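Local coordinates for protein putative agmatine deiminase (Streptococcus mutans, PDB 2EWO) that probably hydrolyses the guanidino group of agmatine, giving N-carbamoylputrescine and ammonia, as a deiminase of the guanidino-group modifying superfamily, at residues S57-V62 with D341-G346; P18-K23 with N310-N315; M91-A96 with D135-V140. All coordinates share one frame; numbering follows the deposited sequence.

Contact 1 of 3, residues S57-V62 with D341-G346; sequences SEFEPV and DRKVVG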
loop_
_atom_site.group_PDB
_atom_site.type_symbol
_atom_site.label_atom_id
_atom_site.label_comp_id
_atom_site.label_asym_id
_atom_site.label_seq_id
_atom_site.Cartn_x
_atom_site.Cartn_y
_atom_site.Cartn_z
ATOM N N SER A 57 -9.072 1.194 29.661
ATOM C CA SER A 57 -9.853 2.438 29.686
ATOM C C SER A 57 -10.136 3.001 31.067
ATOM O O SER A 57 -9.879 4.178 31.339
ATOM C CB SER A 57 -11.204 2.248 28.982
ATOM O OG SER A 57 -11.044 1.846 27.634
ATOM N N GLU A 58 -10.689 2.164 31.935
ATOM C CA GLU A 58 -11.028 2.611 33.273
ATOM C C GLU A 58 -9.847 2.873 34.206
ATOM O O GLU A 58 -10.040 3.302 35.338
ATOM C CB GLU A 58 -12.001 1.628 33.931
ATOM C CG GLU A 58 -11.617 0.160 33.850
ATOM C CD GLU A 58 -12.276 -0.660 34.957
ATOM O OE1 GLU A 58 -11.908 -0.453 36.139
ATOM O OE2 GLU A 58 -13.164 -1.498 34.658
ATOM N N PHE A 59 -8.623 2.657 33.743
ATOM C CA PHE A 59 -7.484 2.880 34.622
ATOM C C PHE A 59 -6.566 4.003 34.147
ATOM O O PHE A 59 -5.990 4.750 34.950
ATOM C CB PHE A 59 -6.712 1.567 34.770
ATOM C CG PHE A 59 -7.551 0.436 35.320
ATOM C CD1 PHE A 59 -7.839 0.359 36.682
ATOM C CD2 PHE A 59 -8.084 -0.531 34.470
ATOM C CE1 PHE A 59 -8.645 -0.665 37.192
ATOM C CE2 PHE A 59 -8.893 -1.557 34.971
ATOM C CZ PHE A 59 -9.172 -1.623 36.337
ATOM N N GLU A 60 -6.449 4.119 32.828
ATOM C CA GLU A 60 -5.608 5.124 32.179
ATOM C C GLU A 60 -5.936 5.147 30.701
ATOM O O GLU A 60 -6.711 4.325 30.217
ATOM C CB GLU A 60 -4.125 4.785 32.361
ATOM C CG GLU A 60 -3.807 3.293 32.332
ATOM C CD GLU A 60 -2.320 3.003 32.393
ATOM O OE1 GLU A 60 -1.582 3.777 33.033
ATOM O OE2 GLU A 60 -1.887 1.987 31.810
ATOM N N PRO A 61 -5.365 6.103 29.963
ATOM C CA PRO A 61 -5.618 6.195 28.524
ATOM C C PRO A 61 -4.865 5.148 27.705
ATOM O O PRO A 61 -3.796 4.650 28.097
ATOM C CB PRO A 61 -5.171 7.610 28.187
ATOM C CG PRO A 61 -4.060 7.824 29.164
ATOM C CD PRO A 61 -4.643 7.291 30.439
ATOM N N VAL A 62 -5.454 4.819 26.562
ATOM C CA VAL A 62 -4.885 3.847 25.643
ATOM C C VAL A 62 -4.574 4.498 24.309
ATOM O O VAL A 62 -5.363 5.302 23.789
ATOM C CB VAL A 62 -5.842 2.683 25.338
ATOM C CG1 VAL A 62 -5.076 1.595 24.612
ATOM C CG2 VAL A 62 -6.477 2.156 26.610
ATOM N N ASP A 341 -4.575 -4.033 46.622
ATOM C CA ASP A 341 -5.013 -2.670 46.372
ATOM C C ASP A 341 -4.999 -2.353 44.872
ATOM O O ASP A 341 -4.499 -1.313 44.447
ATOM C CB ASP A 341 -4.108 -1.701 47.137
ATOM C CG ASP A 341 -2.634 -1.978 46.900
ATOM O OD1 ASP A 341 -2.180 -1.839 45.740
ATOM O OD2 ASP A 341 -1.929 -2.344 47.868
ATOM N N ARG A 342 -5.550 -3.260 44.072
ATOM C CA ARG A 342 -5.608 -3.079 42.624
ATOM C C ARG A 342 -6.802 -3.829 42.057
ATOM O O ARG A 342 -6.888 -5.048 42.198
ATOM C CB ARG A 342 -4.333 -3.612 41.962
ATOM C CG ARG A 342 -3.321 -2.554 41.550
ATOM C CD ARG A 342 -2.354 -3.119 40.508
ATOM N NE ARG A 342 -1.428 -2.109 40.011
ATOM C CZ ARG A 342 -0.401 -1.627 40.705
ATOM N NH1 ARG A 342 -0.158 -2.065 41.932
ATOM N NH2 ARG A 342 0.376 -0.696 40.174
ATOM N N LYS A 343 -7.722 -3.121 41.416
ATOM C CA LYS A 343 -8.882 -3.792 40.843
ATOM C C LYS A 343 -8.438 -4.711 39.708
ATOM O O LYS A 343 -7.741 -4.291 38.784
ATOM C CB LYS A 343 -9.904 -2.782 40.312
ATOM C CG LYS A 343 -11.155 -3.458 39.775
ATOM C CD LYS A 343 -12.158 -2.487 39.188
ATOM C CE LYS A 343 -13.267 -3.264 38.481
ATOM N NZ LYS A 343 -14.074 -2.430 37.531
ATOM N N VAL A 344 -8.837 -5.972 39.777
ATOM C CA VAL A 344 -8.455 -6.906 38.737
ATOM C C VAL A 344 -9.609 -7.108 37.760
ATOM O O VAL A 344 -10.751 -7.310 38.179
ATOM C CB VAL A 344 -8.012 -8.254 39.360
ATOM C CG1 VAL A 344 -7.867 -9.325 38.294
ATOM C CG2 VAL A 344 -6.687 -8.061 40.083
ATOM N N VAL A 345 -9.307 -7.006 36.462
ATOM C CA VAL A 345 -10.299 -7.205 35.399
ATOM C C VAL A 345 -9.805 -8.328 34.495
ATOM O O VAL A 345 -8.604 -8.471 34.277
ATOM C CB VAL A 345 -10.511 -5.933 34.519
ATOM C CG1 VAL A 345 -11.575 -6.207 33.456
ATOM C CG2 VAL A 345 -10.928 -4.749 35.379
ATOM N N GLY A 346 -10.726 -9.127 33.971
ATOM C CA GLY A 346 -10.325 -10.220 33.102
ATOM C C GLY A 346 -11.071 -10.207 31.785
ATOM O O GLY A 346 -12.268 -9.915 31.759
#

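Contact 2 of 3, residues P18-K23 with N310-N315; sequences PGEFEK and NFLIVN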
loop_
_atom_site.group_PDB
_atom_site.type_symbol
_atom_site.label_atom_id
_atom_site.label_comp_id
_atom_site.label_asym_id
_atom_site.label_seq_id
_atom_site.Cartn_x
_atom_site.Cartn_y
_atom_site.Cartn_z
ATOM N N PRO A 18 11.813 1.751 34.854
ATOM C CA PRO A 18 11.058 1.691 36.104
ATOM C C PRO A 18 10.178 0.460 36.096
ATOM O O PRO A 18 9.789 -0.005 35.030
ATOM C CB PRO A 18 10.233 2.960 36.045
ATOM C CG PRO A 18 9.815 2.951 34.611
ATOM C CD PRO A 18 11.145 2.668 33.910
ATOM N N GLY A 19 9.854 -0.045 37.278
ATOM C CA GLY A 19 9.016 -1.221 37.379
ATOM C C GLY A 19 7.672 -1.087 36.695
ATOM O O GLY A 19 7.006 -0.052 36.777
ATOM N N GLU A 20 7.266 -2.158 36.025
ATOM C CA GLU A 20 5.999 -2.184 35.306
ATOM C C GLU A 20 4.843 -1.672 36.160
ATOM O O GLU A 20 3.916 -1.030 35.659
ATOM C CB GLU A 20 5.710 -3.608 34.832
ATOM C CG GLU A 20 4.615 -3.700 33.779
ATOM C CD GLU A 20 4.622 -5.033 33.030
ATOM O OE1 GLU A 20 5.666 -5.361 32.399
ATOM O OE2 GLU A 20 3.582 -5.743 33.074
ATOM N N PHE A 21 4.919 -1.951 37.454
ATOM C CA PHE A 21 3.900 -1.550 38.411
ATOM C C PHE A 21 3.883 -0.059 38.742
ATOM O O PHE A 21 2.833 0.486 39.091
ATOM C CB PHE A 21 4.072 -2.361 39.690
ATOM C CG PHE A 21 5.509 -2.578 40.088
ATOM C CD1 PHE A 21 6.243 -1.570 40.701
ATOM C CD2 PHE A 21 6.124 -3.807 39.859
ATOM C CE1 PHE A 21 7.566 -1.790 41.081
ATOM C CE2 PHE A 21 7.440 -4.032 40.234
ATOM C CZ PHE A 21 8.163 -3.027 40.844
ATOM N N GLU A 22 5.036 0.599 38.629
ATOM C CA GLU A 22 5.113 2.025 38.930
ATOM C C GLU A 22 4.054 2.817 38.164
ATOM O O GLU A 22 3.417 2.294 37.246
ATOM C CB GLU A 22 6.521 2.558 38.629
ATOM C CG GLU A 22 7.603 1.942 39.515
ATOM C CD GLU A 22 8.945 2.664 39.422
ATOM O OE1 GLU A 22 8.970 3.910 39.560
ATOM O OE2 GLU A 22 9.983 1.986 39.226
ATOM N N LYS A 23 3.856 4.074 38.561
ATOM C CA LYS A 23 2.859 4.931 37.925
ATOM C C LYS A 23 3.163 5.144 36.450
ATOM O O LYS A 23 4.315 5.363 36.045
ATOM C CB LYS A 23 2.763 6.281 38.638
ATOM C CG LYS A 23 1.677 7.212 38.082
ATOM C CD LYS A 23 1.683 8.569 38.813
ATOM C CE LYS A 23 0.744 9.599 38.193
ATOM N NZ LYS A 23 0.902 10.933 38.849
ATOM N N ASN A 310 0.626 -13.891 31.737
ATOM C CA ASN A 310 0.574 -12.869 30.692
ATOM C C ASN A 310 -0.443 -11.795 31.054
ATOM O O ASN A 310 -1.461 -11.636 30.385
ATOM C CB ASN A 310 0.192 -13.513 29.347
ATOM C CG ASN A 310 1.399 -13.975 28.552
ATOM O OD1 ASN A 310 1.998 -13.195 27.800
ATOM N ND2 ASN A 310 1.772 -15.242 28.724
ATOM N N PHE A 311 -0.168 -11.068 32.127
ATOM C CA PHE A 311 -1.068 -10.008 32.562
ATOM C C PHE A 311 -0.345 -8.648 32.546
ATOM O O PHE A 311 0.887 -8.565 32.695
ATOM C CB PHE A 311 -1.652 -10.336 33.967
ATOM C CG PHE A 311 -0.603 -10.622 35.017
ATOM C CD1 PHE A 311 -0.012 -9.583 35.726
ATOM C CD2 PHE A 311 -0.148 -11.920 35.232
ATOM C CE1 PHE A 311 1.018 -9.827 36.622
ATOM C CE2 PHE A 311 0.885 -12.172 36.128
ATOM C CZ PHE A 311 1.469 -11.123 36.820
ATOM N N LEU A 312 -1.114 -7.586 32.337
ATOM C CA LEU A 312 -0.539 -6.253 32.298
ATOM C C LEU A 312 -0.780 -5.577 33.642
ATOM O O LEU A 312 -1.859 -5.704 34.225
ATOM C CB LEU A 312 -1.159 -5.432 31.153
ATOM C CG LEU A 312 -0.438 -4.145 30.698
ATOM C CD1 LEU A 312 -0.580 -3.082 31.747
ATOM C CD2 LEU A 312 1.042 -4.430 30.428
ATOM N N ILE A 313 0.243 -4.879 34.130
ATOM C CA ILE A 313 0.186 -4.174 35.405
ATOM C C ILE A 313 0.027 -2.663 35.233
ATOM O O ILE A 313 1.017 -1.930 35.247
ATOM C CB ILE A 313 1.472 -4.414 36.241
ATOM C CG1 ILE A 313 1.642 -5.904 36.529
ATOM C CG2 ILE A 313 1.407 -3.627 37.544
ATOM C CD1 ILE A 313 0.460 -6.535 37.256
ATOM N N VAL A 314 -1.202 -2.189 35.057
ATOM C CA VAL A 314 -1.412 -0.753 34.927
ATOM C C VAL A 314 -1.427 -0.214 36.364
ATOM O O VAL A 314 -1.234 -0.979 37.319
ATOM C CB VAL A 314 -2.756 -0.436 34.232
ATOM C CG1 VAL A 314 -2.922 -1.326 33.028
ATOM C CG2 VAL A 314 -3.914 -0.615 35.193
ATOM N N ASN A 315 -1.618 1.093 36.527
ATOM C CA ASN A 315 -1.677 1.653 37.867
ATOM C C ASN A 315 -3.125 1.570 38.353
ATOM O O ASN A 315 -4.062 1.986 37.658
ATOM C CB ASN A 315 -1.151 3.100 37.898
ATOM C CG ASN A 315 -1.719 3.971 36.785
ATOM O OD1 ASN A 315 -2.933 4.018 36.562
ATOM N ND2 ASN A 315 -0.835 4.681 36.090
#

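Contact 3 of 3, residues M91-A96 with D135-V140; sequences MTNDDA and DQDALV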
loop_
_atom_site.group_PDB
_atom_site.type_symbol
_atom_site.label_atom_id
_atom_site.label_comp_id
_atom_site.label_asym_id
_atom_site.label_seq_id
_atom_site.Cartn_x
_atom_site.Cartn_y
_atom_site.Cartn_z
HETATM N N MSE A 91 -0.604 3.863 12.410
HETATM C CA MSE A 91 0.729 3.275 12.450
HETATM C C MSE A 91 0.776 1.908 11.782
HETATM O O MSE A 91 -0.037 1.048 12.097
HETATM C CB MSE A 91 1.206 3.148 13.889
HETATM C CG MSE A 91 2.673 2.849 13.997
HETATM SE SE MSE A 91 3.367 2.961 15.809
HETATM C CE MSE A 91 2.654 4.682 16.351
ATOM N N THR A 92 1.721 1.713 10.856
ATOM C CA THR A 92 1.875 0.432 10.144
ATOM C C THR A 92 2.690 -0.573 10.961
ATOM O O THR A 92 3.575 -0.188 11.723
ATOM C CB THR A 92 2.607 0.586 8.775
ATOM O OG1 THR A 92 3.968 0.957 8.999
ATOM C CG2 THR A 92 1.945 1.621 7.907
ATOM N N ASN A 93 2.401 -1.858 10.788
ATOM C CA ASN A 93 3.121 -2.914 11.495
ATOM C C ASN A 93 2.878 -4.221 10.781
ATOM O O ASN A 93 1.818 -4.426 10.190
ATOM C CB ASN A 93 2.616 -3.045 12.923
ATOM C CG ASN A 93 1.164 -3.481 12.980
ATOM O OD1 ASN A 93 0.831 -4.611 12.615
ATOM N ND2 ASN A 93 0.285 -2.576 13.423
ATOM N N ASP A 94 3.851 -5.118 10.850
ATOM C CA ASP A 94 3.711 -6.414 10.197
ATOM C C ASP A 94 2.861 -7.352 11.036
ATOM O O ASP A 94 2.242 -8.285 10.515
ATOM C CB ASP A 94 5.093 -7.011 9.951
ATOM C CG ASP A 94 5.934 -6.144 9.039
ATOM O OD1 ASP A 94 5.483 -5.911 7.894
ATOM O OD2 ASP A 94 7.023 -5.700 9.472
ATOM N N ASP A 95 2.853 -7.085 12.341
ATOM C CA ASP A 95 2.073 -7.844 13.306
ATOM C C ASP A 95 1.957 -7.063 14.600
ATOM O O ASP A 95 2.859 -6.298 14.945
ATOM C CB ASP A 95 2.698 -9.200 13.586
ATOM C CG ASP A 95 1.656 -10.272 13.729
ATOM O OD1 ASP A 95 0.467 -9.953 13.510
ATOM O OD2 ASP A 95 2.003 -11.424 14.050
ATOM N N ALA A 96 0.850 -7.277 15.314
ATOM C CA ALA A 96 0.565 -6.566 16.563
ATOM C C ALA A 96 1.250 -7.120 17.808
ATOM O O ALA A 96 0.669 -7.936 18.503
ATOM C CB ALA A 96 -0.943 -6.522 16.787
ATOM N N ASP A 135 10.457 -5.237 8.756
ATOM C CA ASP A 135 10.988 -3.892 8.671
ATOM C C ASP A 135 10.018 -2.832 9.170
ATOM O O ASP A 135 10.445 -1.828 9.731
ATOM C CB ASP A 135 11.428 -3.606 7.228
ATOM C CG ASP A 135 10.323 -3.851 6.214
ATOM O OD1 ASP A 135 9.790 -4.987 6.158
ATOM O OD2 ASP A 135 9.994 -2.903 5.459
ATOM N N GLN A 136 8.721 -3.046 8.976
ATOM C CA GLN A 136 7.743 -2.066 9.444
ATOM C C GLN A 136 7.633 -2.095 10.974
ATOM O O GLN A 136 7.348 -1.073 11.599
ATOM C CB GLN A 136 6.362 -2.309 8.818
ATOM C CG GLN A 136 6.257 -2.002 7.319
ATOM C CD GLN A 136 6.711 -0.592 6.944
ATOM O OE1 GLN A 136 6.289 0.391 7.555
ATOM N NE2 GLN A 136 7.567 -0.489 5.927
ATOM N N ASP A 137 7.863 -3.264 11.571
ATOM C CA ASP A 137 7.806 -3.412 13.021
ATOM C C ASP A 137 9.043 -2.744 13.609
ATOM O O ASP A 137 8.970 -2.101 14.653
ATOM C CB ASP A 137 7.761 -4.897 13.441
ATOM C CG ASP A 137 6.433 -5.602 13.059
ATOM O OD1 ASP A 137 5.349 -4.965 13.113
ATOM O OD2 ASP A 137 6.479 -6.813 12.730
ATOM N N ALA A 138 10.186 -2.893 12.953
ATOM C CA ALA A 138 11.393 -2.253 13.465
ATOM C C ALA A 138 11.240 -0.727 13.407
ATOM O O ALA A 138 12.114 0.014 13.857
ATOM C CB ALA A 138 12.608 -2.689 12.664
ATOM N N LEU A 139 10.136 -0.254 12.846
ATOM C CA LEU A 139 9.909 1.181 12.776
ATOM C C LEU A 139 9.027 1.636 13.924
ATOM O O LEU A 139 9.178 2.742 14.442
ATOM C CB LEU A 139 9.246 1.553 11.455
ATOM C CG LEU A 139 10.210 1.907 10.320
ATOM C CD1 LEU A 139 9.538 1.662 8.980
ATOM C CD2 LEU A 139 10.658 3.355 10.478
ATOM N N VAL A 140 8.106 0.768 14.319
ATOM C CA VAL A 140 7.180 1.056 15.397
ATOM C C VAL A 140 7.813 1.735 16.609
ATOM O O VAL A 140 7.287 2.750 17.082
ATOM C CB VAL A 140 6.473 -0.223 15.862
ATOM C CG1 VAL A 140 5.338 0.135 16.796
ATOM C CG2 VAL A 140 5.953 -1.003 14.660
#

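Contact 1 of 3, residues S57-V62 with D341-G346
Phe-59 packs edge-on against strand 343-347. Its CZ atom lies 3.7 Å from Val-345 CG2, and this methyl sits close to the ring plane. Farther round the same edge, CE1 is 4.0 Å from Lys-343 CB. The ring therefore rests on the side chains of two alternate strand residues, while Val-344 between them points the other way. This is the compact part of the contact. The solvent side is polar and looser. Glu-58 and Lys-343, both exposed, cross at about a right angle and form a salt bridge. Lys-343 NZ lies 3.2 Å from Glu-58 OE1 and equally 3.2 Å from Glu-58 OE2. Each oxygen uses its syn lone pair, so the ammonium is held in the fork of the carboxylate. Lys-343 CG is anti to the backbone N (chi1 -177°), and the chain stays extended to bring the ammonium that far. Phe-59 also touches Ile-319 on the adjacent strand 317-321 and Val-314 on 312-314, the far strand of the sheet. The contact joins the loop between helix 43-57 and strand 62-66 to 343-347, an edge strand of this sheet within the chain.

Contact 2 of 3, residues P18-K23 with N310-N315
Ile-313 lays its CG2 methyl over the start of the Phe-21 side chain. CG2 is 3.4 Å from Phe-21 CA and 3.6 Å from Phe-21 CB. The Phe-21 ring itself leads away from Ile-313. Its CG lies between the backbone N and the carbonyl carbon (chi1 39°), which swings the ring back over its own loop. One face there receives Gly-19 CA, 3.9 Å above the ring plane and offset toward the rim. Ile-313 CD1 turns instead to the edge of the Phe-311 ring.

Glu-20 approaches Ile-313 at about a right angle. Its CG packs 4.1 Å from Ile-313 CB. Its OE2 lies along the strand backbone, near Ile-313 N without bonding to it, and 3.9 Å from Leu-312 CD2. The Glu-20 side chain also touches His-360 and Gln-365.

Residues Gly-19 to Glu-22 form a type I beta turn, closed by Glu-22 N to Gly-19 O at 2.8 Å. Glu-22 OE2 also accepts Gly-19 N at 2.8 Å, from 37° above the carboxylate plane. The same oxygen makes a salt bridge with Arg-16, so OE2 is shared between Arg-16 and the Gly-19 N-H at the start of the turn. The turn leads into strand 24-29, and the 310-315 segment carries the weakly bonded strand 312-314. The touching parts run nearly the same way, 20° apart.

Farther along, Asn-315 ND2 packs 4.1 Å from Lys-23 CG. That amide nitrogen also donates a weak hydrogen bond to Gln-24 O.

Contact 3 of 3, residues M91-A96 with D135-V140
The residues around the start of helix 137-146 meet the loop after strand 86-90 here, chiefly through Asp-94, Asp-137, Thr-92 and Gln-136. Asp-137 OD1 accepts the backbone N of Asp-94 at 2.7 Å. The N-H comes in 46° out of the carboxylate plane. The next nitrogen, Asp-95 N, makes a weak and longer bond to Asp-137 OD1 at 3.4 Å. One carboxylate oxygen thus gathers two successive loop nitrogens.

Asp-94 returns the exchange. Its OD2 takes weak hydrogen bonds from Gln-136 N at 3.2 Å and from Asp-137 N at 3.3 Å. Its CG is anti to the carbonyl carbon (chi1 -61°), which turns the carboxylate toward these nitrogens. The two carboxylate planes stand 80° apart. Asp-94 OD2 and Asp-137 OD2 approach to 3.5 Å without bonding, and the backbone N-H groups probably ease their repulsion. Side chain to backbone bonding in both directions therefore links this loop to the residues that lead into the helix. Members of this family have the alpha/beta propeller fold, and here the contact joins the strand 86-90 loop to a helix that follows strand 113-119.

Thr-92 OG1 donates to Gln-136 OE1 at 2.8 Å, tilted slightly out of the amide plane. The Gln-136 chain bends at chi2 to bring its amide back to Thr-92. Next to this pair, toward Val-140, the contact is apolar. Met-91, modelled as selenomethionine, sets its SE 3.6 Å from Val-140 CG1, the two side chains crossing at about a right angle.

Asp-95 turns its carboxylate to Trp-97 and Trp-38, whose indole N-H groups bond to it. Asp-137 OD2 has a weak hydrogen bond with Tyr-131. Thr-92 N bonds Glu-90 of the second subunit, and Asp-135 packs on Phe-132 of the third.

In the fold
Contacts 1 and 2 are neighbours, with centres 11 Å apart, and both reach the sheet of strands 312-314, 317-321 and 343-347. They touch directly: Arg-342 NE of contact 1 lies 2.9 Å from Val-314 O of contact 2, a probable hydrogen bond. Their segments alternate along the chain. Contact 3 is nested within the loops closed by both. Its centre is about 26 Å from that of contact 1 and 24 Å from that of contact 2; nearest atoms are about 11 Å away in each case. Related deiminases have their active site in the middle of the propeller. Contact 2, centred about 11 Å from the chain's centre, probably lies nearest to it. Contact 3 alone meets other subunits.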